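Long-range contact in acetate kinase (Entamoeba histolytica, PDB 4H0O), which probably catalyses the reversible transfer of a phosphoryl group to acetate, giving acetyl phosphate, as a magnesium-dependent kinase of the ASKHA superfamily: residues B[354-362]-B[374-383]. Sequence-based numbering, arbitrary orientation.
Sequences LGIELDDSL and LTMPSSKVQV
Leu-354 O lies against Val-381 CG2, and the Leu-354 side chain packs on Met-321 of the second subunit. Gly-355 O accepts a nearly straight hydrogen bond from Val-381 N, 2.8 Å long. The phi of Gly-355 is positive (102°), and Lys-380 CB lies close to its O. Ile-356 CG1 rests on Val-381 CB (3.6 Å), and its CD1 meets Val-383 CG2. Cys-348 of helix 341-350 touches the same side chain. Glu-357 is gripped three times. Its N-H points straight at Ser-379 OG (2.9 Å, 172°). That hydroxyl stands anti to its own backbone N (chi1 179°). Glu-357 O takes Met-376 N at 3.0 Å, and the extended side chain brings OE1 to Ser-378 OG, at 3.2 Å. Leu-358 forms a single beta bridge with Thr-375; its CD1 reaches Thr-375 CG2 and Leu-374 CB. Asp-359 N donates to Leu-374 O in the carbonyl plane (2.8 Å). The Met-376 side chain crosses that of Asp-359 at about a right angle, with CE 3.7 Å from Asp-359 CA. Asp-359 also N-caps helix 360-365 through a weak bond from Ser-361 N. The contact lies beside strand 382-385, an inner strand of the six-stranded sheet, away from the predicted catalytic residues. The connection into the helix is thus held by backbone bonds, a side-chain bond from Ser-378 to Glu-357, and the hydroxyl of buried Ser-379, which accepts from Glu-357 N and donates a hydrogen bond to Val-381 O, so both its roles are used within the contact.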
ATOM      1  N   LEU B 354      -8.086 -14.690 -13.180  1.00 33.07           N
ATOM      2  CA  LEU B 354      -8.366 -13.533 -14.029  1.00 35.37           C
ATOM      3  C   LEU B 354      -8.171 -13.838 -15.517  1.00 42.66           C
ATOM      4  O   LEU B 354      -8.367 -12.966 -16.367  1.00 37.47           O
ATOM      5  CB  LEU B 354      -7.487 -12.344 -13.623  1.00 25.85           C
ATOM      6  CG  LEU B 354      -7.703 -11.738 -12.233  1.00 43.99           C
ATOM      7  CD1 LEU B 354      -6.464 -10.987 -11.770  1.00 34.34           C
ATOM      8  CD2 LEU B 354      -8.913 -10.811 -12.219  1.00 37.97           C
ATOM      9  N   GLY B 355      -7.780 -15.072 -15.830  1.00 33.99           N
ATOM     10  CA  GLY B 355      -7.606 -15.481 -17.213  1.00 28.30           C
ATOM     11  C   GLY B 355      -6.159 -15.534 -17.677  1.00 39.41           C
ATOM     12  O   GLY B 355      -5.846 -15.118 -18.797  1.00 39.61           O
ATOM     13  N   ILE B 356      -5.275 -16.045 -16.822  1.00 39.67           N
ATOM     14  CA  ILE B 356      -3.876 -16.243 -17.197  1.00 35.96           C
ATOM     15  C   ILE B 356      -3.539 -17.728 -17.316  1.00 41.34           C
ATOM     16  O   ILE B 356      -3.505 -18.455 -16.319  1.00 44.91           O
ATOM     17  CB  ILE B 356      -2.899 -15.553 -16.214  1.00 41.37           C
ATOM     18  CG1 ILE B 356      -2.960 -14.036 -16.389  1.00 35.43           C
ATOM     19  CG2 ILE B 356      -1.469 -16.027 -16.448  1.00 38.62           C
ATOM     20  CD1 ILE B 356      -1.996 -13.263 -15.502  1.00 36.15           C
ATOM     21  N   GLU B 357      -3.297 -18.166 -18.548  1.00 40.82           N
ATOM     22  CA  GLU B 357      -2.935 -19.548 -18.831  1.00 41.77           C
ATOM     23  C   GLU B 357      -1.474 -19.587 -19.256  1.00 47.11           C
ATOM     24  O   GLU B 357      -1.143 -19.307 -20.411  1.00 43.74           O
ATOM     25  CB  GLU B 357      -3.827 -20.106 -19.941  1.00 53.20           C
ATOM     26  CG  GLU B 357      -5.295 -19.733 -19.778  1.00 61.15           C
ATOM     27  CD  GLU B 357      -6.173 -20.245 -20.908  1.00 76.51           C
ATOM     28  OE1 GLU B 357      -5.659 -20.442 -22.031  1.00 68.73           O
ATOM     29  OE2 GLU B 357      -7.382 -20.450 -20.666  1.00 68.01           O
ATOM     30  N   LEU B 358      -0.604 -19.933 -18.313  1.00 43.72           N
ATOM     31  CA  LEU B 358       0.836 -19.842 -18.524  1.00 44.47           C
ATOM     32  C   LEU B 358       1.411 -21.112 -19.153  1.00 46.75           C
ATOM     33  O   LEU B 358       1.123 -22.223 -18.701  1.00 46.56           O
ATOM     34  CB  LEU B 358       1.539 -19.549 -17.194  1.00 35.90           C
ATOM     35  CG  LEU B 358       2.901 -18.854 -17.259  1.00 39.59           C
ATOM     36  CD1 LEU B 358       2.754 -17.441 -17.798  1.00 39.78           C
ATOM     37  CD2 LEU B 358       3.564 -18.831 -15.897  1.00 39.29           C
ATOM     38  N   ASP B 359       2.212 -20.950 -20.203  1.00 50.22           N
ATOM     39  CA  ASP B 359       2.969 -22.072 -20.742  1.00 45.52           C
ATOM     40  C   ASP B 359       4.159 -22.295 -19.814  1.00 47.66           C
ATOM     41  O   ASP B 359       5.162 -21.575 -19.889  1.00 42.17           O
ATOM     42  CB  ASP B 359       3.435 -21.789 -22.174  1.00 44.94           C
ATOM     43  CG  ASP B 359       3.893 -23.048 -22.905  1.00 53.15           C
ATOM     44  OD1 ASP B 359       4.413 -23.976 -22.247  1.00 49.42           O
ATOM     45  OD2 ASP B 359       3.733 -23.107 -24.145  1.00 52.68           O
ATOM     46  N   ASP B 360       4.035 -23.282 -18.932  1.00 42.76           N
ATOM     47  CA  ASP B 360       5.028 -23.520 -17.887  1.00 47.01           C
ATOM     48  C   ASP B 360       6.392 -23.956 -18.425  1.00 53.23           C
ATOM     49  O   ASP B 360       7.417 -23.738 -17.775  1.00 47.32           O
ATOM     50  CB  ASP B 360       4.503 -24.532 -16.862  1.00 44.86           C
ATOM     51  CG  ASP B 360       3.430 -23.945 -15.965  1.00 56.64           C
ATOM     52  OD1 ASP B 360       3.496 -22.730 -15.685  1.00 62.15           O
ATOM     53  OD2 ASP B 360       2.523 -24.692 -15.542  1.00 71.43           O
ATOM     54  N   SER B 361       6.405 -24.557 -19.610  1.00 51.54           N
ATOM     55  CA  SER B 361       7.657 -24.999 -20.215  1.00 52.65           C
ATOM     56  C   SER B 361       8.440 -23.814 -20.779  1.00 44.02           C
ATOM     57  O   SER B 361       9.664 -23.758 -20.656  1.00 53.09           O
ATOM     58  CB  SER B 361       7.395 -26.040 -21.305  1.00 48.33           C
ATOM     59  OG  SER B 361       8.596 -26.683 -21.689  1.00 60.73           O
ATOM     60  N   LEU B 362       7.732 -22.870 -21.394  1.00 48.17           N
ATOM     61  CA  LEU B 362       8.361 -21.653 -21.904  1.00 39.32           C
ATOM     62  C   LEU B 362       8.887 -20.797 -20.754  1.00 46.29           C
ATOM     63  O   LEU B 362       9.980 -20.232 -20.833  1.00 46.32           O
ATOM     64  CB  LEU B 362       7.380 -20.834 -22.749  1.00 44.84           C
ATOM     65  CG  LEU B 362       6.988 -21.362 -24.133  1.00 53.35           C
ATOM     66  CD1 LEU B 362       6.164 -20.335 -24.893  1.00 37.27           C
ATOM     67  CD2 LEU B 362       8.220 -21.740 -24.931  1.00 41.50           C
ATOM     68  N   LEU B 374       4.932 -15.727 -22.591  1.00 35.35           N
ATOM     69  CA  LEU B 374       5.017 -16.954 -21.812  1.00 38.12           C
ATOM     70  C   LEU B 374       3.643 -17.601 -21.639  1.00 42.41           C
ATOM     71  O   LEU B 374       3.537 -18.750 -21.208  1.00 40.64           O
ATOM     72  CB  LEU B 374       5.659 -16.669 -20.452  1.00 39.99           C
ATOM     73  CG  LEU B 374       6.979 -15.897 -20.519  1.00 43.10           C
ATOM     74  CD1 LEU B 374       7.610 -15.724 -19.139  1.00 36.18           C
ATOM     75  CD2 LEU B 374       7.942 -16.592 -21.464  1.00 32.18           C
ATOM     76  N   THR B 375       2.595 -16.854 -21.976  1.00 38.39           N
ATOM     77  CA  THR B 375       1.232 -17.375 -21.934  1.00 39.89           C
ATOM     78  C   THR B 375       0.838 -17.990 -23.270  1.00 42.89           C
ATOM     79  O   THR B 375       1.383 -17.629 -24.317  1.00 37.56           O
ATOM     80  CB  THR B 375       0.196 -16.279 -21.585  1.00 34.18           C
ATOM     81  OG1 THR B 375       0.606 -15.024 -22.143  1.00 41.17           O
ATOM     82  CG2 THR B 375       0.054 -16.133 -20.088  1.00 33.00           C
ATOM     83  N   MET B 376      -0.112 -18.920 -23.224  1.00 47.16           N
ATOM     84  CA  MET B 376      -0.746 -19.428 -24.431  1.00 46.68           C
ATOM     85  C   MET B 376      -1.401 -18.256 -25.158  1.00 47.56           C
ATOM     86  O   MET B 376      -1.848 -17.300 -24.520  1.00 46.21           O
ATOM     87  CB  MET B 376      -1.813 -20.465 -24.071  1.00 46.58           C
ATOM     88  CG  MET B 376      -1.353 -21.539 -23.092  1.00 48.39           C
ATOM     89  SD  MET B 376      -0.034 -22.586 -23.747  1.00 76.01           S
ATOM     90  CE  MET B 376       0.170 -23.768 -22.410  1.00 54.86           C
ATOM     91  N   PRO B 377      -1.441 -18.309 -26.497  1.00 47.57           N
ATOM     92  CA  PRO B 377      -2.119 -17.270 -27.284  1.00 41.80           C
ATOM     93  C   PRO B 377      -3.630 -17.254 -27.061  1.00 41.00           C
ATOM     94  O   PRO B 377      -4.280 -16.244 -27.334  1.00 54.35           O
ATOM     95  CB  PRO B 377      -1.797 -17.656 -28.735  1.00 52.98           C
ATOM     96  CG  PRO B 377      -1.380 -19.091 -28.677  1.00 58.04           C
ATOM     97  CD  PRO B 377      -0.711 -19.261 -27.350  1.00 52.41           C
ATOM     98  N   SER B 378      -4.181 -18.361 -26.575  1.00 42.33           N
ATOM     99  CA  SER B 378      -5.598 -18.416 -26.232  1.00 44.74           C
ATOM    100  C   SER B 378      -5.880 -17.701 -24.914  1.00 51.35           C
ATOM    101  O   SER B 378      -7.010 -17.274 -24.660  1.00 40.91           O
ATOM    102  CB  SER B 378      -6.066 -19.866 -26.140  1.00 43.84           C
ATOM    103  OG  SER B 378      -5.267 -20.600 -25.230  1.00 63.60           O
ATOM    104  N   SER B 379      -4.849 -17.575 -24.080  1.00 42.05           N
ATOM    105  CA  SER B 379      -4.986 -16.976 -22.752  1.00 43.75           C
ATOM    106  C   SER B 379      -5.552 -15.562 -22.816  1.00 34.89           C
ATOM    107  O   SER B 379      -5.057 -14.718 -23.568  1.00 37.34           O
ATOM    108  CB  SER B 379      -3.637 -16.961 -22.027  1.00 41.40           C
ATOM    109  OG  SER B 379      -3.749 -16.365 -20.747  1.00 33.38           O
ATOM    110  N   LYS B 380      -6.590 -15.319 -22.018  1.00 35.69           N
ATOM    111  CA  LYS B 380      -7.287 -14.034 -21.998  1.00 35.65           C
ATOM    112  C   LYS B 380      -6.327 -12.879 -21.720  1.00 34.74           C
ATOM    113  O   LYS B 380      -6.245 -11.925 -22.500  1.00 32.25           O
ATOM    114  CB  LYS B 380      -8.403 -14.051 -20.951  1.00 30.38           C
ATOM    115  CG  LYS B 380      -9.294 -12.816 -20.983  1.00 42.24           C
ATOM    116  CD  LYS B 380      -9.982 -12.594 -19.642  1.00 41.80           C
ATOM    117  CE  LYS B 380     -10.813 -11.320 -19.654  1.00 44.57           C
ATOM    118  NZ  LYS B 380     -11.377 -11.014 -18.311  1.00 63.44           N
ATOM    119  N   VAL B 381      -5.603 -12.975 -20.608  1.00 32.86           N
ATOM    120  CA  VAL B 381      -4.556 -12.015 -20.281  1.00 34.84           C
ATOM    121  C   VAL B 381      -3.221 -12.559 -20.776  1.00 33.43           C
ATOM    122  O   VAL B 381      -2.908 -13.734 -20.565  1.00 34.81           O
ATOM    123  CB  VAL B 381      -4.466 -11.776 -18.760  1.00 34.57           C
ATOM    124  CG1 VAL B 381      -3.362 -10.775 -18.434  1.00 30.27           C
ATOM    125  CG2 VAL B 381      -5.798 -11.287 -18.221  1.00 29.41           C
ATOM    126  N   GLN B 382      -2.436 -11.714 -21.435  1.00 29.79           N
ATOM    127  CA  GLN B 382      -1.130 -12.135 -21.928  1.00 32.75           C
ATOM    128  C   GLN B 382      -0.022 -11.764 -20.946  1.00 34.24           C
ATOM    129  O   GLN B 382      -0.115 -10.751 -20.247  1.00 29.48           O
ATOM    130  CB  GLN B 382      -0.855 -11.525 -23.306  1.00 31.47           C
ATOM    131  CG  GLN B 382      -1.693 -12.134 -24.425  1.00 37.58           C
ATOM    132  CD  GLN B 382      -1.486 -13.634 -24.559  1.00 45.65           C
ATOM    133  OE1 GLN B 382      -0.361 -14.103 -24.742  1.00 42.52           O
ATOM    134  NE2 GLN B 382      -2.574 -14.395 -24.458  1.00 40.91           N
ATOM    135  N   VAL B 383       1.016 -12.596 -20.889  1.00 30.03           N
ATOM    136  CA  VAL B 383       2.174 -12.339 -20.037  1.00 31.74           C
ATOM    137  C   VAL B 383       3.449 -12.396 -20.870  1.00 42.15           C
ATOM    138  O   VAL B 383       3.650 -13.336 -21.645  1.00 39.62           O
ATOM    139  CB  VAL B 383       2.277 -13.367 -18.888  1.00 37.35           C
ATOM    140  CG1 VAL B 383       3.556 -13.151 -18.088  1.00 24.89           C
ATOM    141  CG2 VAL B 383       1.073 -13.273 -17.975  1.00 28.14           C
TER